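Local coordinates for protein phosphatase Slingshot homolog 2 (Homo sapiens, PDB 2NT2), which dephosphorylates and activates the actin-depolymerizing factor cofilin, thereby regulating actin filament dynamics, the chain here being its catalytic domain, at residues A[30-35]-A[80-85]. The protein carries 1 engineered substitution. Sequence-based numbering, arbitrary orientation.
Sequences VRYILN and HGSKCL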
ATOM      1  N   VAL A  30      -1.866   7.036 -12.862  1.00 20.63           N
ATOM      2  CA  VAL A  30      -1.169   5.908 -12.264  1.00 15.01           C
ATOM      3  C   VAL A  30      -0.399   5.134 -13.325  1.00 19.51           C
ATOM      4  O   VAL A  30      -0.896   4.961 -14.441  1.00 23.25           O
ATOM      5  CB  VAL A  30      -2.140   4.941 -11.561  1.00 16.22           C
ATOM      6  CG1 VAL A  30      -1.351   3.760 -11.010  1.00 11.53           C
ATOM      7  CG2 VAL A  30      -2.932   5.637 -10.469  1.00 10.88           C
ATOM      8  N   ARG A  31       0.809   4.670 -13.018  1.00 17.82           N
ATOM      9  CA  ARG A  31       1.557   3.852 -13.971  1.00 23.76           C
ATOM     10  C   ARG A  31       2.272   2.717 -13.241  1.00 22.23           C
ATOM     11  O   ARG A  31       2.759   1.780 -13.871  1.00 33.75           O
ATOM     12  CB  ARG A  31       2.573   4.660 -14.777  1.00 27.42           C
ATOM     13  CG  ARG A  31       2.182   6.084 -15.094  1.00 29.32           C
ATOM     14  CD  ARG A  31       1.264   6.226 -16.289  1.00 38.65           C
ATOM     15  NE  ARG A  31       0.947   4.963 -16.944  1.00 40.32           N
ATOM     16  CZ  ARG A  31       0.189   4.862 -18.032  1.00 35.15           C
ATOM     17  NH1 ARG A  31      -0.321   5.952 -18.591  1.00 30.50           N
ATOM     18  NH2 ARG A  31      -0.050   3.670 -18.562  1.00 37.15           N
ATOM     19  N   TYR A  32       2.318   2.841 -11.925  1.00 18.93           N
ATOM     20  CA  TYR A  32       2.909   1.842 -11.051  1.00 19.83           C
ATOM     21  C   TYR A  32       1.815   1.209 -10.193  1.00 21.68           C
ATOM     22  O   TYR A  32       0.937   1.903  -9.681  1.00 18.50           O
ATOM     23  CB  TYR A  32       3.971   2.459 -10.142  1.00 24.23           C
ATOM     24  CG  TYR A  32       5.132   3.092 -10.863  1.00 30.10           C
ATOM     25  CD1 TYR A  32       5.078   4.420 -11.270  1.00 29.33           C
ATOM     26  CD2 TYR A  32       6.283   2.364 -11.136  1.00 31.23           C
ATOM     27  CE1 TYR A  32       6.136   5.014 -11.932  1.00 22.20           C
ATOM     28  CE2 TYR A  32       7.343   2.957 -11.801  1.00 31.91           C
ATOM     29  CZ  TYR A  32       7.265   4.276 -12.194  1.00 26.90           C
ATOM     30  OH  TYR A  32       8.328   4.853 -12.855  1.00 29.74           O
ATOM     31  N   ILE A  33       1.871  -0.107 -10.037  1.00 17.72           N
ATOM     32  CA  ILE A  33       0.878  -0.771  -9.201  1.00 15.60           C
ATOM     33  C   ILE A  33       1.548  -1.747  -8.239  1.00 17.19           C
ATOM     34  O   ILE A  33       2.221  -2.680  -8.669  1.00 16.86           O
ATOM     35  CB  ILE A  33      -0.167  -1.521 -10.035  1.00 18.27           C
ATOM     36  CG1 ILE A  33      -0.905  -0.652 -11.055  1.00 18.45           C
ATOM     37  CG2 ILE A  33      -1.165  -2.221  -9.120  1.00 21.53           C
ATOM     38  CD1 ILE A  33      -1.890  -1.437 -11.899  1.00 15.91           C
ATOM     39  N   LEU A  34       1.342  -1.472  -6.957  1.00 16.52           N
ATOM     40  CA  LEU A  34       1.751  -2.332  -5.862  1.00 14.56           C
ATOM     41  C   LEU A  34       0.581  -3.230  -5.443  1.00 20.94           C
ATOM     42  O   LEU A  34      -0.368  -2.810  -4.784  1.00 10.59           O
ATOM     43  CB  LEU A  34       2.254  -1.510  -4.683  1.00 15.25           C
ATOM     44  CG  LEU A  34       2.877  -2.278  -3.518  1.00 16.02           C
ATOM     45  CD1 LEU A  34       3.844  -3.338  -4.019  1.00 15.36           C
ATOM     46  CD2 LEU A  34       3.571  -1.310  -2.566  1.00 13.20           C
ATOM     47  N   ASN A  35       0.678  -4.470  -5.897  1.00 16.39           N
ATOM     48  CA  ASN A  35      -0.306  -5.508  -5.654  1.00 15.45           C
ATOM     49  C   ASN A  35       0.119  -6.378  -4.472  1.00 14.19           C
ATOM     50  O   ASN A  35       0.935  -7.281  -4.634  1.00 14.53           O
ATOM     51  CB  ASN A  35      -0.453  -6.351  -6.922  1.00 14.46           C
ATOM     52  CG  ASN A  35      -1.551  -7.383  -6.819  1.00 12.03           C
ATOM     53  OD1 ASN A  35      -2.026  -7.673  -5.724  1.00 13.86           O
ATOM     54  ND2 ASN A  35      -1.939  -7.925  -7.971  1.00 14.60           N
ATOM     55  N   HIS A  80      10.166   8.746 -10.793  1.00 30.85           N
ATOM     56  CA  HIS A  80       9.884   9.021 -12.195  1.00 32.81           C
ATOM     57  C   HIS A  80       8.698   9.957 -12.366  1.00 31.86           C
ATOM     58  O   HIS A  80       8.113  10.008 -13.447  1.00 31.97           O
ATOM     59  CB  HIS A  80       9.654   7.709 -12.952  1.00 34.96           C
ATOM     60  CG  HIS A  80      10.885   6.850 -12.973  1.00 39.50           C
ATOM     61  ND1 HIS A  80      12.150   7.361 -13.159  1.00 43.20           N
ATOM     62  CD2 HIS A  80      11.046   5.517 -12.831  1.00 43.31           C
ATOM     63  CE1 HIS A  80      13.035   6.382 -13.132  1.00 45.97           C
ATOM     64  NE2 HIS A  80      12.390   5.247 -12.933  1.00 44.63           N
ATOM     65  N   GLY A  81       8.361  10.699 -11.317  1.00 28.62           N
ATOM     66  CA  GLY A  81       7.267  11.649 -11.376  1.00 31.79           C
ATOM     67  C   GLY A  81       5.932  11.013 -11.689  1.00 32.64           C
ATOM     68  O   GLY A  81       5.127  11.579 -12.440  1.00 28.97           O
ATOM     69  N   SER A  82       5.659   9.839 -11.122  1.00 30.70           N
ATOM     70  CA  SER A  82       4.386   9.167 -11.382  1.00 30.39           C
ATOM     71  C   SER A  82       3.682   8.807 -10.075  1.00 28.18           C
ATOM     72  O   SER A  82       4.147   9.187  -9.006  1.00 28.77           O
ATOM     73  CB  SER A  82       4.578   7.920 -12.248  1.00 28.17           C
ATOM     74  OG  SER A  82       3.349   7.502 -12.819  1.00 24.31           O
ATOM     75  N   LYS A  83       2.566   8.101 -10.193  1.00 26.06           N
ATOM     76  CA  LYS A  83       1.707   7.725  -9.086  1.00 22.38           C
ATOM     77  C   LYS A  83       1.579   6.203  -8.991  1.00 22.17           C
ATOM     78  O   LYS A  83       1.722   5.499  -9.991  1.00 21.82           O
ATOM     79  CB  LYS A  83       0.316   8.347  -9.206  1.00 22.69           C
ATOM     80  CG  LYS A  83       0.314   9.833  -9.535  1.00 18.49           C
ATOM     81  CD  LYS A  83      -1.009  10.487  -9.163  1.00 16.56           C
ATOM     82  CE  LYS A  83      -0.869  12.003  -9.174  1.00 26.05           C
ATOM     83  NZ  LYS A  83      -0.753  12.536 -10.562  1.00 35.85           N
ATOM     84  N   CYS A  84       1.319   5.742  -7.775  1.00 19.85           N
ATOM     85  CA  CYS A  84       1.289   4.317  -7.458  1.00 15.86           C
ATOM     86  C   CYS A  84      -0.024   3.939  -6.787  1.00 14.91           C
ATOM     87  O   CYS A  84      -0.484   4.629  -5.878  1.00 16.54           O
ATOM     88  CB  CYS A  84       2.478   3.966  -6.564  1.00 19.77           C
ATOM     89  SG  CYS A  84       2.637   2.230  -6.090  1.00 20.63           S
ATOM     90  N   LEU A  85      -0.630   2.848  -7.251  1.00 17.58           N
ATOM     91  CA  LEU A  85      -1.788   2.280  -6.578  1.00 14.34           C
ATOM     92  C   LEU A  85      -1.361   1.155  -5.639  1.00 13.23           C
ATOM     93  O   LEU A  85      -0.881   0.100  -6.053  1.00 15.41           O
ATOM     94  CB  LEU A  85      -2.819   1.764  -7.584  1.00  9.08           C
ATOM     95  CG  LEU A  85      -3.919   0.858  -7.011  1.00 10.95           C
ATOM     96  CD1 LEU A  85      -4.832   1.648  -6.088  1.00 14.90           C
ATOM     97  CD2 LEU A  85      -4.712   0.198  -8.128  1.00  6.73           C
TER
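V30 meets 80-85 mainly through CG1, which is set anti to the backbone N (chi1 178°), lies 4.2 Å from L85 CB and also packs near the carbonyl oxygen of K83. At R31 the backbone turns out of regular extended form (psi -13°), and two successive amides consequently converge on one acceptor. R31 N donates to K83 O over 3.3 Å, nearly straight at 169°, whereas Y32 N adds a weak bond to the same oxygen. The R31 side chain passes S82 with CG 2.9 Å from S82 OG, an unusually short and doubtful approach, before its guanidinium leads off to V47 O. Y32 carries the largest buried patch: S82 CB sits at the edge of its ring, near the plane, 3.3 Å from CE1, while K83 O also lies near the ring plane. Regular parallel pairing follows, with L85 N donating to Y32 O (3.0 Å) and C84 CA giving that oxygen an additional CA-H...O contact. These strands are neighbours in the mixed sheet of the dual-specificity phosphatase fold, linked through strand 49-52 and helix 67-79; strand 83-87 runs directly into the HCxxGxxR phosphate-binding loop, where S88 is an engineered replacement of the catalytic cysteine. I33 shares a sheet face with L85, although their side chains touch only lightly through CG2 and CD2. L34 N donates to L85 O at 2.9 Å, the pairing running on to H87, and on the face also occupied by Y32, L34 CB rests 4.0 Å from C84 SG, where helix 67-79 covers them with T70, I74 and A77.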